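Local atomic coordinates of Ice-binding protein (Flavobacteriaceae bacterium, PDB entry 5UYT), a protein that probably binds the surface of ice crystals through right-handed beta-helical domains and so acts as an antifreeze protein. Residues Gly388-Asn393 against Gly407-Phe412; Glu151-Leu156 against Asn170-Leu175; Asn321-Leu326 against Asn349-Leu354. One frame throughout, in Å; residues are numbered along the deposited sequence. Where two conformers were deposited one is given.

All three contacts join parallel strands from successive turns of two beta-solenoids, and along the chain they follow one another without nesting or crossing. Contact 2 comes first: in the first ice-binding region Glu151-Leu156 is met again by Asn170-Leu175 after 13 intervening residues, tying strand 154-156 to 173-175. Contact 3 and then contact 1 belong to the second ice-binding region. Contact 3 closes a longer excursion of 22 residues and ties strand 323-327 to 351-355; contact 1 closes one of 13 and ties 390-392 to 409-412. The centres of contacts 1 and 3 lie about 20 Å apart, those of contacts 1 and 2 about 52 Å.

Contact 1 of 3, residues Gly388-Asn393 against Gly407-Phe412; sequences GAVIIN and GGISTF
Val390 and Ile409 lie side by side on the buried face of two parallel strands, CB of Val390 resting 3.8 Å from CG1 of Ile409. Ile409 places CG1 beside its own backbone N (chi1 -60°) and CG2 beside its carbonyl carbon, and both branches lie along one flank of Val390: CG1 lies near CB and CG2 of the valine, CG2 near its CG1. Two residues further along the strand, Ile392 approaches the methyl CG2 of Thr411, whose hydroxyl turns to Asn235; Ile392 has two conformers, so the detail is uncertain. The backbones hold this register. Val390 N gives its hydrogen to Gly408 O at 2.8 Å, and Ser410 N gives one to Val390 O at 2.9 Å; Ile392 N then binds Ser410 O, while the last bond, Phe412 N to Ile392 O, is weak. On the other face a water donates to Val390 O and also bonds Ser410 OG, so that carbonyl is gripped by an amide and a water together. Further out, Ile226 backs both Ile409 and Ile392, and Val402 covers Val390 and Ile392. Trimming Ile409 to an alanine would probably leave one flank of Val390 without its neighbour and open a gap against Ile226. The chemistry implies an aliphatic interior to the solenoid turn, while the other face mixes Ile391 with Ser410 and its water.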
loop_
_atom_site.group_PDB
_atom_site.type_symbol
_atom_site.label_atom_id
_atom_site.label_comp_id
_atom_site.label_asym_id
_atom_site.label_seq_id
_atom_site.Cartn_x
_atom_site.Cartn_y
_atom_site.Cartn_z
ATOM N N GLY A 388 3.036 -27.141 4.293
ATOM C CA GLY A 388 4.423 -26.870 3.981
ATOM C C GLY A 388 5.212 -26.601 5.247
ATOM O O GLY A 388 4.668 -26.089 6.225
ATOM N N ALA A 389 6.480 -26.978 5.214
ATOM C CA ALA A 389 7.348 -26.851 6.374
ATOM C C ALA A 389 7.561 -25.370 6.672
ATOM O O ALA A 389 7.546 -24.519 5.754
ATOM C CB ALA A 389 8.672 -27.543 6.117
ATOM N N VAL A 390 7.742 -25.055 7.948
ATOM C CA VAL A 390 8.001 -23.681 8.321
ATOM C C VAL A 390 9.403 -23.616 8.925
ATOM O O VAL A 390 9.762 -24.469 9.763
ATOM C CB VAL A 390 6.945 -23.173 9.337
ATOM C CG1 VAL A 390 7.255 -21.755 9.833
ATOM C CG2 VAL A 390 5.538 -23.276 8.739
ATOM N N ILE A 391 10.185 -22.628 8.493
ATOM C CA ILE A 391 11.489 -22.361 9.127
ATOM C C ILE A 391 11.519 -20.910 9.559
ATOM O O ILE A 391 11.223 -20.014 8.748
ATOM C CB ILE A 391 12.660 -22.607 8.152
ATOM C CG1 ILE A 391 12.632 -24.042 7.664
ATOM C CG2 ILE A 391 14.013 -22.278 8.832
ATOM C CD1 ILE A 391 13.640 -24.310 6.546
ATOM N N ILE A 392 11.876 -20.665 10.818
ATOM C CA ILE A 392 12.013 -19.296 11.306
ATOM C C ILE A 392 13.442 -19.179 11.815
ATOM O O ILE A 392 13.837 -19.822 12.805
ATOM C CB ILE A 392 11.014 -18.930 12.413
ATOM C CG1 ILE A 392 9.600 -19.426 12.067
ATOM C CG2 ILE A 392 11.035 -17.408 12.618
ATOM C CD1 ILE A 392 8.560 -19.140 13.124
ATOM N N ASN A 393 14.227 -18.412 11.063
ATOM C CA ASN A 393 15.697 -18.394 11.230
ATOM C C ASN A 393 16.214 -17.476 12.309
ATOM O O ASN A 393 15.458 -16.699 12.898
ATOM C CB ASN A 393 16.343 -18.041 9.845
ATOM C CG ASN A 393 16.275 -19.210 8.852
ATOM O OD1 ASN A 393 17.006 -20.219 9.007
ATOM N ND2 ASN A 393 15.368 -19.117 7.859
ATOM N N GLY A 407 2.458 -29.287 8.575
ATOM C CA GLY A 407 3.834 -29.035 8.275
ATOM C C GLY A 407 4.592 -28.847 9.552
ATOM O O GLY A 407 4.116 -28.205 10.501
ATOM N N GLY A 408 5.789 -29.395 9.565
ATOM C CA GLY A 408 6.679 -29.191 10.699
ATOM C C GLY A 408 7.161 -27.761 10.783
ATOM O O GLY A 408 7.108 -27.004 9.794
ATOM N N ILE A 409 7.608 -27.370 11.969
ATOM C CA ILE A 409 8.065 -25.992 12.192
ATOM C C ILE A 409 9.388 -26.062 12.949
ATOM O O ILE A 409 9.479 -26.754 13.983
ATOM C CB ILE A 409 7.061 -25.148 13.037
ATOM C CG1 ILE A 409 5.676 -25.039 12.356
ATOM C CG2 ILE A 409 7.620 -23.748 13.333
ATOM C CD1 ILE A 409 4.669 -24.288 13.242
ATOM N N SER A 410 10.396 -25.347 12.442
ATOM C CA SER A 410 11.705 -25.320 13.072
ATOM C C SER A 410 12.051 -23.874 13.318
ATOM O O SER A 410 11.983 -23.067 12.378
ATOM C CB SER A 410 12.767 -25.963 12.180
ATOM O OG SER A 410 12.378 -27.282 11.815
ATOM N N THR A 411 12.396 -23.546 14.563
ATOM C CA THR A 411 12.725 -22.173 14.910
ATOM C C THR A 411 14.149 -22.138 15.468
ATOM O O THR A 411 14.615 -23.134 16.089
ATOM C CB THR A 411 11.740 -21.573 15.959
ATOM O OG1 THR A 411 11.777 -22.350 17.173
ATOM C CG2 THR A 411 10.281 -21.660 15.391
ATOM N N PHE A 412 14.814 -20.991 15.286
ATOM C CA PHE A 412 16.209 -20.847 15.673
ATOM C C PHE A 412 16.407 -19.475 16.340
ATOM O O PHE A 412 16.426 -18.451 15.643
ATOM C CB PHE A 412 17.113 -20.970 14.417
ATOM C CG PHE A 412 17.049 -22.318 13.762
ATOM C CD1 PHE A 412 17.920 -23.343 14.140
ATOM C CD2 PHE A 412 16.129 -22.581 12.758
ATOM C CE1 PHE A 412 17.867 -24.612 13.544
ATOM C CE2 PHE A 412 16.060 -23.847 12.175
ATOM C CZ PHE A 412 16.933 -24.873 12.557
HETATM O O HOH W 1 10.751 -27.017 9.387
#

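Contact 2 of 3, residues Glu151-Leu156 against Asn170-Leu175; sequences EGLVDL and NAAIVL
Val154 N donates to Ala172 O at 3.0 Å in a nearly straight bond (172° at the hydrogen), the first of three that zip Glu151-Leu156 to Asn170-Leu175. Val154 O in turn accepts from Val174 N at 2.8 Å, and Val174 O takes the hydrogen of Leu156 N at 2.9 Å. Val154 thus spends its N and O on Ala172 and Val174, and Val174 spends its own on Val154 and Leu156; the backbone of Asp155 bonds instead to Leu127 and Ser129 of strand 127-129. Ahead of the strand, Ala171 O is hydrogen-bonded to Ser187 OG and Asn170 N to Thr188 OG1.

Asp155 swings its carboxylate over to the partner strand, CG lying opposite the backbone N (chi1 -163°). OD2 then sits 3.7 Å from CB of Val174, an apolar neighbour that gives it no hydrogen, while OD1 is bonded to the side-chain amide of Gln176. At the strand entrance Leu153 bends its CD1 across to lie 3.6 Å from Ala172 O and close to CG2 of Val174. Glu151 makes no touch across the pair, but its carboxylate is engaged: OE2 in a salt bridge with Lys149 and a hydrogen bond with Tyr68, OE1 with Asn169.

The opposite face is wholly apolar. CG1 of Val154 lies 4.1 Å from CG2 of Ile173, and CD1 of Leu156 meets CD2 of Leu175 at 3.8 Å; Ala168, on strand 165-168, touches both Val154 and Ile173. What this chemistry implies is a turn of solenoid whose interior is held by like-on-like aliphatic contacts, with the polar ends of Glu151 and Asp155 served by side chains near in sequence or on adjoining coils and by Tyr68 of helix 55-73.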
loop_
_atom_site.group_PDB
_atom_site.type_symbol
_atom_site.label_atom_id
_atom_site.label_comp_id
_atom_site.label_asym_id
_atom_site.label_seq_id
_atom_site.Cartn_x
_atom_site.Cartn_y
_atom_site.Cartn_z
ATOM N N GLU A 151 -3.258 23.235 -20.344
ATOM C CA GLU A 151 -3.536 23.164 -21.792
ATOM C C GLU A 151 -2.242 22.934 -22.563
ATOM O O GLU A 151 -1.852 23.753 -23.422
ATOM C CB GLU A 151 -4.203 24.450 -22.304
ATOM C CG GLU A 151 -5.417 24.913 -21.513
ATOM C CD GLU A 151 -6.555 23.917 -21.531
ATOM O OE1 GLU A 151 -6.655 23.139 -22.504
ATOM O OE2 GLU A 151 -7.341 23.923 -20.556
ATOM N N GLY A 152 -1.568 21.833 -22.257
ATOM C CA GLY A 152 -0.305 21.524 -22.926
ATOM C C GLY A 152 0.484 20.474 -22.171
ATOM O O GLY A 152 0.050 19.992 -21.115
ATOM N N LEU A 153 1.649 20.124 -22.711
ATOM C CA LEU A 153 2.492 19.068 -22.102
ATOM C C LEU A 153 2.830 19.341 -20.622
ATOM O O LEU A 153 3.269 20.449 -20.284
ATOM C CB LEU A 153 3.794 18.927 -22.918
ATOM C CG LEU A 153 4.907 18.050 -22.327
ATOM C CD1 LEU A 153 4.516 16.580 -22.375
ATOM C CD2 LEU A 153 6.237 18.280 -23.045
ATOM N N VAL A 154 2.622 18.338 -19.758
ATOM C CA VAL A 154 3.069 18.399 -18.373
ATOM C C VAL A 154 4.388 17.629 -18.316
ATOM O O VAL A 154 4.423 16.433 -18.625
ATOM C CB VAL A 154 2.042 17.797 -17.386
ATOM C CG1 VAL A 154 2.602 17.826 -15.962
ATOM C CG2 VAL A 154 0.731 18.566 -17.443
ATOM N N ASP A 155 5.474 18.317 -17.963
ATOM C CA ASP A 155 6.780 17.638 -17.842
ATOM C C ASP A 155 7.448 18.039 -16.535
ATOM O O ASP A 155 7.890 19.193 -16.380
ATOM C CB ASP A 155 7.690 17.961 -19.040
ATOM C CG ASP A 155 8.855 16.982 -19.157
ATOM O OD1 ASP A 155 9.615 16.843 -18.174
ATOM O OD2 ASP A 155 9.030 16.376 -20.236
ATOM N N LEU A 156 7.495 17.103 -15.593
ATOM C CA LEU A 156 8.099 17.384 -14.303
ATOM C C LEU A 156 9.494 16.799 -14.229
ATOM O O LEU A 156 9.675 15.587 -14.415
ATOM C CB LEU A 156 7.198 16.898 -13.148
ATOM C CG LEU A 156 5.766 17.458 -13.230
ATOM C CD1 LEU A 156 5.019 17.068 -11.960
ATOM C CD2 LEU A 156 5.750 18.979 -13.385
ATOM N N ASN A 170 -5.757 17.312 -23.560
ATOM C CA ASN A 170 -5.254 17.015 -24.904
ATOM C C ASN A 170 -3.744 17.175 -24.976
ATOM O O ASN A 170 -3.212 17.771 -25.916
ATOM C CB ASN A 170 -5.959 17.862 -25.965
ATOM C CG ASN A 170 -7.447 17.616 -25.979
ATOM O OD1 ASN A 170 -8.222 18.549 -26.007
ATOM N ND2 ASN A 170 -7.851 16.352 -25.926
ATOM N N ALA A 171 -3.066 16.636 -23.957
ATOM C CA ALA A 171 -1.601 16.625 -23.897
ATOM C C ALA A 171 -1.074 15.453 -23.084
ATOM O O ALA A 171 -1.818 14.837 -22.317
ATOM C CB ALA A 171 -1.080 17.933 -23.303
ATOM N N ALA A 172 0.213 15.155 -23.261
ATOM C CA ALA A 172 0.877 14.074 -22.511
ATOM C C ALA A 172 1.360 14.553 -21.138
ATOM O O ALA A 172 1.409 15.767 -20.858
ATOM C CB ALA A 172 2.038 13.499 -23.329
ATOM N N ILE A 173 1.683 13.589 -20.282
ATOM C CA ILE A 173 2.301 13.855 -18.994
ATOM C C ILE A 173 3.568 13.019 -18.892
ATOM O O ILE A 173 3.543 11.815 -19.159
ATOM C CB ILE A 173 1.355 13.507 -17.814
ATOM C CG1 ILE A 173 0.029 14.272 -17.964
ATOM C CG2 ILE A 173 2.043 13.826 -16.464
ATOM C CD1 ILE A 173 -1.017 13.914 -16.916
ATOM N N VAL A 174 4.666 13.652 -18.495
ATOM C CA VAL A 174 5.944 12.973 -18.387
ATOM C C VAL A 174 6.485 13.291 -16.985
ATOM O O VAL A 174 6.699 14.473 -16.649
ATOM C CB VAL A 174 6.956 13.438 -19.468
ATOM C CG1 VAL A 174 8.288 12.705 -19.291
ATOM C CG2 VAL A 174 6.411 13.238 -20.890
ATOM N N LEU A 175 6.709 12.241 -16.192
ATOM C CA LEU A 175 7.211 12.380 -14.834
ATOM C C LEU A 175 8.574 11.730 -14.786
ATOM O O LEU A 175 8.696 10.516 -14.910
ATOM C CB LEU A 175 6.249 11.717 -13.827
ATOM C CG LEU A 175 4.789 12.205 -13.836
ATOM C CD1 LEU A 175 4.053 11.543 -12.681
ATOM C CD2 LEU A 175 4.677 13.726 -13.764
#

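Contact 3 of 3, residues Asn321-Leu326 against Asn349-Leu354; sequences NGKVTL and NASVEL
Gly322 to Leu326 and Ala350 to Leu354 meet as a parallel strand pair that joins consecutive turns of the second right-handed beta-helix; the two strand axes diverge by 24°, so the pair is twisted. Four backbone bonds hold it. Ser351 N reaches Gly322 O at 2.9 Å, but the donor stands above the carbonyl plane, 50° out of it. Val324 N to Ser351 O and Glu353 N to Val324 O continue the pairing, the latter lying in the carbonyl plane, and Leu326 N closes it on Glu353 O at 2.8 Å.

On the inner face CD1 of Leu326 rests 3.8 Å from CD2 of Leu354, the two leucines running alongside each other, and the same CD1 also touches CG1 of Val352 at 4.0 Å. Leu326 turns CG away from its carbonyl carbon and beside its backbone N (chi1 -52°), which brings CD1 to both partners.

The other face is polar at its ends and aliphatic in its stems. Lys323 and Glu353 cross at about a right angle, CD of the lysine 3.6 Å from CG of the glutamate, yet NZ and OE2 stay 6.7 Å apart, so the methylenes make the contact and not the charges. OE1 of Glu353 has instead a long, weak ion pair with Lys380. Ser351 OG lies 3.5 Å from CB of Lys323.

Strand 305-307 pairs with the other edge of 323-327, while within the coil Leu326 meets Val363, and Val352 meets Trp365 and Phe379, on strands 363-367 and 378-380.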
loop_
_atom_site.group_PDB
_atom_site.type_symbol
_atom_site.label_atom_id
_atom_site.label_comp_id
_atom_site.label_asym_id
_atom_site.label_seq_id
_atom_site.Cartn_x
_atom_site.Cartn_y
_atom_site.Cartn_z
ATOM N N ASN A 321 11.577 -9.039 -0.189
ATOM C CA ASN A 321 12.937 -8.493 -0.227
ATOM C C ASN A 321 12.873 -7.161 0.482
ATOM O O ASN A 321 12.188 -6.227 -0.007
ATOM C CB ASN A 321 13.443 -8.277 -1.673
ATOM C CG ASN A 321 14.929 -7.842 -1.728
ATOM O OD1 ASN A 321 15.455 -7.163 -0.826
ATOM N ND2 ASN A 321 15.628 -8.252 -2.804
ATOM N N GLY A 322 13.539 -7.061 1.631
ATOM C CA GLY A 322 13.563 -5.783 2.311
ATOM C C GLY A 322 12.203 -5.517 2.945
ATOM O O GLY A 322 11.617 -6.406 3.557
ATOM N N LYS A 323 11.717 -4.293 2.755
ATOM C CA LYS A 323 10.584 -3.816 3.529
ATOM C C LYS A 323 9.276 -3.749 2.757
ATOM O O LYS A 323 9.253 -3.281 1.603
ATOM C CB LYS A 323 10.898 -2.397 4.020
ATOM C CG LYS A 323 9.758 -1.781 4.862
ATOM C CD LYS A 323 10.100 -0.476 5.565
ATOM C CE LYS A 323 10.500 0.623 4.608
ATOM N NZ LYS A 323 10.692 1.930 5.332
ATOM N N VAL A 324 8.203 -4.179 3.423
ATOM C CA VAL A 324 6.836 -3.827 3.020
ATOM C C VAL A 324 6.202 -3.057 4.187
ATOM O O VAL A 324 6.380 -3.436 5.341
ATOM C CB VAL A 324 6.010 -5.080 2.605
ATOM C CG1 VAL A 324 5.845 -6.070 3.765
ATOM C CG2 VAL A 324 4.657 -4.680 2.004
ATOM N N THR A 325 5.453 -1.992 3.863
ATOM C CA THR A 325 4.786 -1.179 4.868
ATOM C C THR A 325 3.282 -1.261 4.700
ATOM O O THR A 325 2.766 -1.282 3.547
ATOM C CB THR A 325 5.239 0.280 4.737
ATOM O OG1 THR A 325 6.654 0.371 4.962
ATOM C CG2 THR A 325 4.474 1.193 5.732
ATOM N N LEU A 326 2.592 -1.368 5.840
ATOM C CA LEU A 326 1.129 -1.405 5.884
ATOM C C LEU A 326 0.628 -0.100 6.487
ATOM O O LEU A 326 0.946 0.230 7.617
ATOM C CB LEU A 326 0.654 -2.651 6.669
ATOM C CG LEU A 326 1.313 -3.942 6.123
ATOM C CD1 LEU A 326 0.878 -5.090 7.039
ATOM C CD2 LEU A 326 0.894 -4.224 4.657
ATOM N N ASN A 349 17.180 -9.658 6.975
ATOM C CA ASN A 349 16.841 -8.263 7.326
ATOM C C ASN A 349 15.536 -7.786 6.681
ATOM O O ASN A 349 15.288 -6.562 6.652
ATOM C CB ASN A 349 17.943 -7.274 6.864
ATOM C CG ASN A 349 19.190 -7.246 7.737
ATOM O OD1 ASN A 349 20.297 -6.815 7.259
ATOM N ND2 ASN A 349 19.050 -7.576 8.989
ATOM N N ALA A 350 14.690 -8.707 6.195
ATOM C CA ALA A 350 13.404 -8.249 5.640
ATOM C C ALA A 350 12.535 -7.687 6.782
ATOM O O ALA A 350 12.789 -7.968 7.962
ATOM C CB ALA A 350 12.678 -9.390 4.902
ATOM N N SER A 351 11.508 -6.892 6.439
ATOM C CA SER A 351 10.693 -6.300 7.486
ATOM C C SER A 351 9.293 -6.029 7.013
ATOM O O SER A 351 9.060 -5.798 5.813
ATOM C CB SER A 351 11.337 -5.009 8.094
ATOM O OG SER A 351 11.525 -3.973 7.110
ATOM N N VAL A 352 8.383 -6.054 7.975
ATOM C CA VAL A 352 7.006 -5.591 7.785
ATOM C C VAL A 352 6.885 -4.405 8.729
ATOM O O VAL A 352 7.096 -4.555 9.940
ATOM C CB VAL A 352 5.992 -6.695 8.166
ATOM C CG1 VAL A 352 4.544 -6.193 8.018
ATOM C CG2 VAL A 352 6.253 -7.963 7.329
ATOM N N GLU A 353 6.561 -3.212 8.202
ATOM C CA GLU A 353 6.400 -2.058 9.062
ATOM C C GLU A 353 4.975 -1.538 8.996
ATOM O O GLU A 353 4.288 -1.748 7.999
ATOM C CB GLU A 353 7.422 -0.960 8.692
ATOM C CG GLU A 353 8.859 -1.494 8.801
ATOM C CD GLU A 353 9.351 -1.796 10.221
ATOM O OE1 GLU A 353 8.726 -1.317 11.201
ATOM O OE2 GLU A 353 10.414 -2.502 10.359
ATOM N N LEU A 354 4.545 -0.909 10.082
ATOM C CA LEU A 354 3.166 -0.450 10.215
ATOM C C LEU A 354 3.193 1.056 10.424
ATOM O O LEU A 354 3.979 1.574 11.265
ATOM C CB LEU A 354 2.515 -1.136 11.430
ATOM C CG LEU A 354 2.590 -2.674 11.409
ATOM C CD1 LEU A 354 1.939 -3.293 12.645
ATOM C CD2 LEU A 354 1.940 -3.278 10.180
#